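PDB 7B04: nitrite oxidoreductase subunit C from Kuenenia stuttgartiensis, which binds a heme b and two calcium ions and probably transfers electrons as part of the nitrite oxidoreductase complex. Local coordinates for residues T43-V48 and W311-L316; V51-I56 and E317-Q322. All coordinates share one frame; numbering follows the deposited sequence.

Contact 1: T43-V48 and W311-L316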
loop_
_atom_site.group_PDB
_atom_site.type_symbol
_atom_site.label_atom_id
_atom_site.label_comp_id
_atom_site.label_asym_id
_atom_site.label_seq_id
_atom_site.Cartn_x
_atom_site.Cartn_y
_atom_site.Cartn_z
ATOM N N THR C 43 63.411 13.843 0.228
ATOM C CA THR C 43 64.656 13.337 0.811
ATOM C C THR C 43 64.348 12.243 1.829
ATOM O O THR C 43 63.526 12.454 2.725
ATOM C CB THR C 43 65.454 14.453 1.489
ATOM O OG1 THR C 43 64.942 14.677 2.807
ATOM C CG2 THR C 43 65.362 15.742 0.697
ATOM N N PRO C 44 64.978 11.073 1.728
ATOM C CA PRO C 44 64.693 9.999 2.685
ATOM C C PRO C 44 65.135 10.372 4.092
ATOM O O PRO C 44 65.994 11.232 4.300
ATOM C CB PRO C 44 65.503 8.813 2.146
ATOM C CG PRO C 44 65.740 9.132 0.706
ATOM C CD PRO C 44 65.877 10.625 0.652
ATOM N N ALA C 45 64.527 9.703 5.068
ATOM C CA ALA C 45 64.918 9.882 6.459
ATOM C C ALA C 45 66.333 9.360 6.692
ATOM O O ALA C 45 66.894 8.619 5.881
ATOM C CB ALA C 45 63.935 9.175 7.390
ATOM N N LYS C 46 66.921 9.772 7.816
ATOM C CA LYS C 46 68.314 9.437 8.083
ATOM C C LYS C 46 68.495 8.177 8.922
ATOM O O LYS C 46 69.461 7.438 8.701
ATOM C CB LYS C 46 69.009 10.611 8.779
ATOM C CG LYS C 46 69.127 11.860 7.918
ATOM N N GLU C 47 67.594 7.898 9.861
ATOM C CA GLU C 47 67.711 6.689 10.663
ATOM C C GLU C 47 67.293 5.481 9.837
ATOM O O GLU C 47 66.275 5.508 9.141
ATOM C CB GLU C 47 66.870 6.789 11.936
ATOM C CG GLU C 47 67.184 5.696 12.952
ATOM C CD GLU C 47 66.457 5.889 14.268
ATOM O OE1 GLU C 47 66.772 5.161 15.234
ATOM O OE2 GLU C 47 65.575 6.771 14.338
ATOM N N VAL C 48 68.069 4.408 9.942
ATOM C CA VAL C 48 67.887 3.225 9.110
ATOM C C VAL C 48 67.241 2.120 9.929
ATOM O O VAL C 48 67.589 1.902 11.097
ATOM C CB VAL C 48 69.236 2.759 8.524
ATOM C CG1 VAL C 48 69.071 1.462 7.738
ATOM C CG2 VAL C 48 69.835 3.847 7.643
ATOM N N TRP C 311 60.278 8.699 2.844
ATOM C CA TRP C 311 60.795 7.347 2.703
ATOM C C TRP C 311 61.752 7.053 3.852
ATOM O O TRP C 311 62.529 7.918 4.266
ATOM C CB TRP C 311 61.508 7.178 1.362
ATOM C CG TRP C 311 60.574 7.054 0.201
ATOM C CD1 TRP C 311 60.319 7.995 -0.753
ATOM C CD2 TRP C 311 59.763 5.919 -0.128
ATOM N NE1 TRP C 311 59.403 7.515 -1.659
ATOM C CE2 TRP C 311 59.044 6.244 -1.295
ATOM C CE3 TRP C 311 59.576 4.660 0.452
ATOM C CZ2 TRP C 311 58.154 5.356 -1.894
ATOM C CZ3 TRP C 311 58.691 3.780 -0.144
ATOM C CH2 TRP C 311 57.993 4.131 -1.306
ATOM N N HIS C 312 61.704 5.834 4.362
ATOM C CA HIS C 312 62.667 5.496 5.396
ATOM C C HIS C 312 63.614 4.411 4.900
ATOM O O HIS C 312 63.168 3.445 4.273
ATOM C CB HIS C 312 61.965 5.010 6.669
ATOM C CG HIS C 312 61.165 6.068 7.363
ATOM N ND1 HIS C 312 61.727 6.973 8.237
ATOM C CD2 HIS C 312 59.846 6.366 7.310
ATOM C CE1 HIS C 312 60.787 7.783 8.694
ATOM N NE2 HIS C 312 59.637 7.436 8.146
ATOM N N PRO C 313 64.913 4.533 5.162
ATOM C CA PRO C 313 65.853 3.519 4.674
ATOM C C PRO C 313 65.659 2.195 5.393
ATOM O O PRO C 313 65.290 2.143 6.569
ATOM C CB PRO C 313 67.228 4.122 4.990
ATOM C CG PRO C 313 66.977 5.580 5.168
ATOM C CD PRO C 313 65.611 5.673 5.775
ATOM N N LEU C 314 65.920 1.116 4.663
ATOM C CA LEU C 314 65.786 -0.235 5.189
ATOM C C LEU C 314 66.993 -1.042 4.744
ATOM O O LEU C 314 67.356 -1.004 3.566
ATOM C CB LEU C 314 64.493 -0.888 4.688
ATOM C CG LEU C 314 64.433 -2.408 4.791
ATOM C CD1 LEU C 314 64.073 -2.774 6.201
ATOM C CD2 LEU C 314 63.424 -2.990 3.820
ATOM N N SER C 315 67.611 -1.764 5.676
ATOM C CA SER C 315 68.748 -2.621 5.370
ATOM C C SER C 315 68.499 -4.023 5.904
ATOM O O SER C 315 67.994 -4.193 7.017
ATOM C CB SER C 315 70.047 -2.061 5.963
ATOM O OG SER C 315 71.134 -2.938 5.722
ATOM N N LEU C 316 68.855 -5.025 5.106
ATOM C CA LEU C 316 68.763 -6.424 5.501
ATOM C C LEU C 316 70.155 -6.962 5.807
ATOM O O LEU C 316 71.079 -6.793 5.005
ATOM C CB LEU C 316 68.097 -7.264 4.409
ATOM C CG LEU C 316 66.567 -7.301 4.409
ATOM C CD1 LEU C 316 65.983 -6.009 3.853
ATOM C CD2 LEU C 316 66.063 -8.501 3.626
#

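Contact 2: V51-I56 and E317-Q322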
loop_
_atom_site.group_PDB
_atom_site.type_symbol
_atom_site.label_atom_id
_atom_site.label_comp_id
_atom_site.label_asym_id
_atom_site.label_seq_id
_atom_site.Cartn_x
_atom_site.Cartn_y
_atom_site.Cartn_z
ATOM N N VAL C 51 67.036 -4.979 9.537
ATOM C CA VAL C 51 66.366 -6.264 9.698
ATOM C C VAL C 51 67.400 -7.237 10.250
ATOM O O VAL C 51 68.335 -7.632 9.548
ATOM C CB VAL C 51 65.778 -6.764 8.373
ATOM C CG1 VAL C 51 65.043 -8.066 8.586
ATOM C CG2 VAL C 51 64.849 -5.735 7.787
ATOM N N LYS C 52 67.236 -7.613 11.514
ATOM C CA LYS C 52 68.197 -8.476 12.185
ATOM C C LYS C 52 67.996 -9.926 11.766
ATOM O O LYS C 52 66.865 -10.422 11.741
ATOM C CB LYS C 52 68.066 -8.334 13.701
ATOM C CG LYS C 52 69.117 -9.098 14.479
ATOM C CD LYS C 52 69.047 -8.770 15.957
ATOM C CE LYS C 52 69.965 -9.671 16.763
ATOM N NZ LYS C 52 71.398 -9.430 16.443
ATOM N N TYR C 53 69.092 -10.603 11.433
ATOM C CA TYR C 53 69.020 -12.015 11.087
ATOM C C TYR C 53 68.953 -12.877 12.345
ATOM O O TYR C 53 69.814 -12.776 13.224
ATOM C CB TYR C 53 70.225 -12.423 10.244
ATOM C CG TYR C 53 70.310 -13.915 10.079
ATOM C CD1 TYR C 53 69.442 -14.585 9.230
ATOM C CD2 TYR C 53 71.231 -14.659 10.802
ATOM C CE1 TYR C 53 69.504 -15.954 9.088
ATOM C CE2 TYR C 53 71.297 -16.028 10.668
ATOM C CZ TYR C 53 70.432 -16.670 9.809
ATOM O OH TYR C 53 70.495 -18.034 9.671
ATOM N N MET C 54 67.928 -13.725 12.425
ATOM C CA MET C 54 67.733 -14.595 13.586
ATOM C C MET C 54 66.811 -15.740 13.181
ATOM O O MET C 54 65.682 -15.486 12.755
ATOM C CB MET C 54 67.175 -13.817 14.778
ATOM C CG MET C 54 65.823 -13.160 14.559
ATOM S SD MET C 54 65.165 -12.419 16.061
ATOM C CE MET C 54 66.220 -10.982 16.206
ATOM N N GLN C 55 67.326 -16.972 13.170
ATOM C CA GLN C 55 66.449 -18.134 13.023
ATOM C C GLN C 55 65.186 -17.950 13.870
ATOM O O GLN C 55 65.256 -17.834 15.097
ATOM C CB GLN C 55 67.189 -19.443 13.346
ATOM C CG GLN C 55 67.259 -19.876 14.803
ATOM C CD GLN C 55 67.465 -21.374 14.952
ATOM O OE1 GLN C 55 67.575 -22.101 13.963
ATOM N NE2 GLN C 55 67.512 -21.842 16.193
ATOM N N ILE C 56 64.039 -17.814 13.215
ATOM C CA ILE C 56 62.760 -17.622 13.893
ATOM C C ILE C 56 62.019 -18.952 13.900
ATOM O O ILE C 56 61.568 -19.430 12.853
ATOM C CB ILE C 56 61.930 -16.517 13.229
ATOM C CG1 ILE C 56 62.720 -15.208 13.224
ATOM C CG2 ILE C 56 60.621 -16.318 13.973
ATOM C CD1 ILE C 56 62.438 -14.323 12.050
ATOM N N GLU C 317 70.299 -7.601 6.963
ATOM C CA GLU C 317 71.560 -8.227 7.326
ATOM C C GLU C 317 71.792 -9.490 6.498
ATOM O O GLU C 317 70.858 -10.111 5.983
ATOM C CB GLU C 317 71.575 -8.579 8.815
ATOM C CG GLU C 317 72.343 -7.610 9.696
ATOM C CD GLU C 317 71.862 -7.632 11.135
ATOM O OE1 GLU C 317 71.824 -8.728 11.733
ATOM O OE2 GLU C 317 71.523 -6.554 11.669
ATOM N N ARG C 318 73.061 -9.874 6.384
ATOM C CA ARG C 318 73.404 -11.118 5.715
ATOM C C ARG C 318 73.092 -12.309 6.618
ATOM O O ARG C 318 72.920 -12.175 7.833
ATOM C CB ARG C 318 74.881 -11.129 5.316
ATOM C CG ARG C 318 75.220 -10.210 4.152
ATOM C CD ARG C 318 76.563 -9.528 4.364
ATOM N NE ARG C 318 76.909 -8.639 3.259
ATOM C CZ ARG C 318 76.566 -7.356 3.195
ATOM N NH1 ARG C 318 76.925 -6.622 2.151
ATOM N NH2 ARG C 318 75.863 -6.807 4.177
ATOM N N ILE C 319 73.022 -13.487 6.007
ATOM C CA ILE C 319 72.694 -14.704 6.739
ATOM C C ILE C 319 73.966 -15.258 7.368
ATOM O O ILE C 319 75.001 -15.379 6.702
ATOM C CB ILE C 319 72.041 -15.741 5.811
ATOM C CG1 ILE C 319 70.720 -15.210 5.251
ATOM C CG2 ILE C 319 71.828 -17.061 6.543
ATOM C CD1 ILE C 319 70.159 -16.054 4.128
ATOM N N ALA C 320 73.889 -15.597 8.655
ATOM C CA ALA C 320 75.000 -16.215 9.378
ATOM C C ALA C 320 75.106 -17.670 8.928
ATOM O O ALA C 320 74.654 -18.602 9.599
ATOM C CB ALA C 320 74.805 -16.100 10.884
ATOM N N TRP C 321 75.711 -17.862 7.760
ATOM C CA TRP C 321 75.889 -19.202 7.216
ATOM C C TRP C 321 76.791 -20.042 8.109
ATOM O O TRP C 321 77.887 -19.616 8.480
ATOM C CB TRP C 321 76.473 -19.126 5.808
ATOM C CG TRP C 321 75.539 -18.532 4.811
ATOM C CD1 TRP C 321 75.649 -17.313 4.211
ATOM C CD2 TRP C 321 74.339 -19.124 4.301
ATOM N NE1 TRP C 321 74.597 -17.111 3.353
ATOM C CE2 TRP C 321 73.776 -18.207 3.391
ATOM C CE3 TRP C 321 73.686 -20.340 4.525
ATOM C CZ2 TRP C 321 72.594 -18.470 2.703
ATOM C CZ3 TRP C 321 72.512 -20.598 3.842
ATOM C CH2 TRP C 321 71.978 -19.667 2.943
ATOM N N GLN C 322 76.305 -21.218 8.491
ATOM C CA GLN C 322 77.093 -22.134 9.304
ATOM C C GLN C 322 77.994 -22.958 8.389
ATOM O O GLN C 322 79.044 -23.454 8.797
ATOM C CB GLN C 322 76.196 -23.050 10.137
ATOM C CG GLN C 322 75.411 -22.339 11.224
ATOM C CD GLN C 322 74.642 -23.302 12.107
ATOM O OE1 GLN C 322 74.691 -24.516 11.911
ATOM N NE2 GLN C 322 73.928 -22.763 13.089
ATOM O OXT GLN C 322 77.687 -23.141 7.210
#

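Contact 1: T43-V48 and W311-L316
Pro313 and Val48 meet at about a right angle, the proline ring packed against the loop that leads into strand 49-53. Around that ring, CB touches CG2 of Val48 at 3.7 Å; CG comes next, beside the carbonyl oxygen of Ala45; and CD, which closes the ring onto the backbone nitrogen, also lies 3.4 Å from the O of Glu47. Proline has no N-H to donate on this side; its apolar ring suits packing on Val48, and the strand bonds onward through Pro313 O to Leu49. Val48 carries CG1 anti to its backbone N (chi1 176°), which sets that methyl 4.1 Å from Ser315 CB while CG2 stays on the proline. Strand 306-316 runs between strands 286-294 and 49-53 in the heme-binding domain, whose sequence places it with the ethylbenzene dehydrogenase (DOMON-type) family. Before the parallel pairing begins, one straight bond ties the loop to the strand: Ala45 N donates to Trp311 O at 2.8 Å, with an N-H...O angle of 174°. Ala45 CB lies obliquely beside the His312 ring, where a small side chain fits; NE2 of that ring is held by Ser308 OG. Trp311 turns its indole away from the loop, NE1 bonding to Phe151 O and the side chain about 7 Å from the heme, while its CB remains 4.4 Å from Pro44 CB.

Contact 2: V51-I56 and E317-Q322
Tyr53 presents one face of its ring to the backbone of Ile319 and Ala320. The CA of Ile319 stands 4.0 Å from the ring centroid, only 6° off the normal, a CH-pi contact, and Ala320 N lies over the same face. Ala320 CB meets Tyr53 CE2 at 3.5 Å, a fit that a small methyl allows. At the phenol end, Ile319 CG2 touches Tyr53 OH at 3.5 Å and also sits over one face of the Trp321 indole, so one methyl touches both aromatic residues. The ring gets there because its CG is anti to the backbone N (chi1 170°). With only a methyl at this position, as in an alanine, Ile319 and Ala320 would probably lose the ring they pack on. Glu317 binds the strand twice: its N donates to Val51 O at 3.2 Å, and its OE1 accepts a weak bond from Tyr53 N at 3.3 Å. OE2 takes another weak bond from Asn50. OE1 thus takes the N-H that the next parallel backbone bond would give to Glu317 O, which instead bonds His104 NE2: the carboxylate stands in for the backbone where parallel pairing ends, ahead of the inverse gamma turn centred on Ala320.

How the contacts relate
Both contacts join the N-terminal part of the modelled chain to its C-terminal end, with some 260 residues, including most of the strands, between the partners. The order is 43-48, 51-56, 311-316, 317-322, so the segments alternate, and contact 2 follows contact 1 in the same direction along two parallel neighbours, strands 49-53 and 306-316. Their centres are 20 Å apart, yet they touch: Ser315 O lies 2.8 Å from Val51 N, a probable hydrogen bond, and Leu314 and Leu316 pack on Val51. Contact 1 lies at the end nearer the heme, contact 2 at the surface away from the annotated sites; together they lay an N-terminal stretch (43-56) alongside the C-terminal one (311-322).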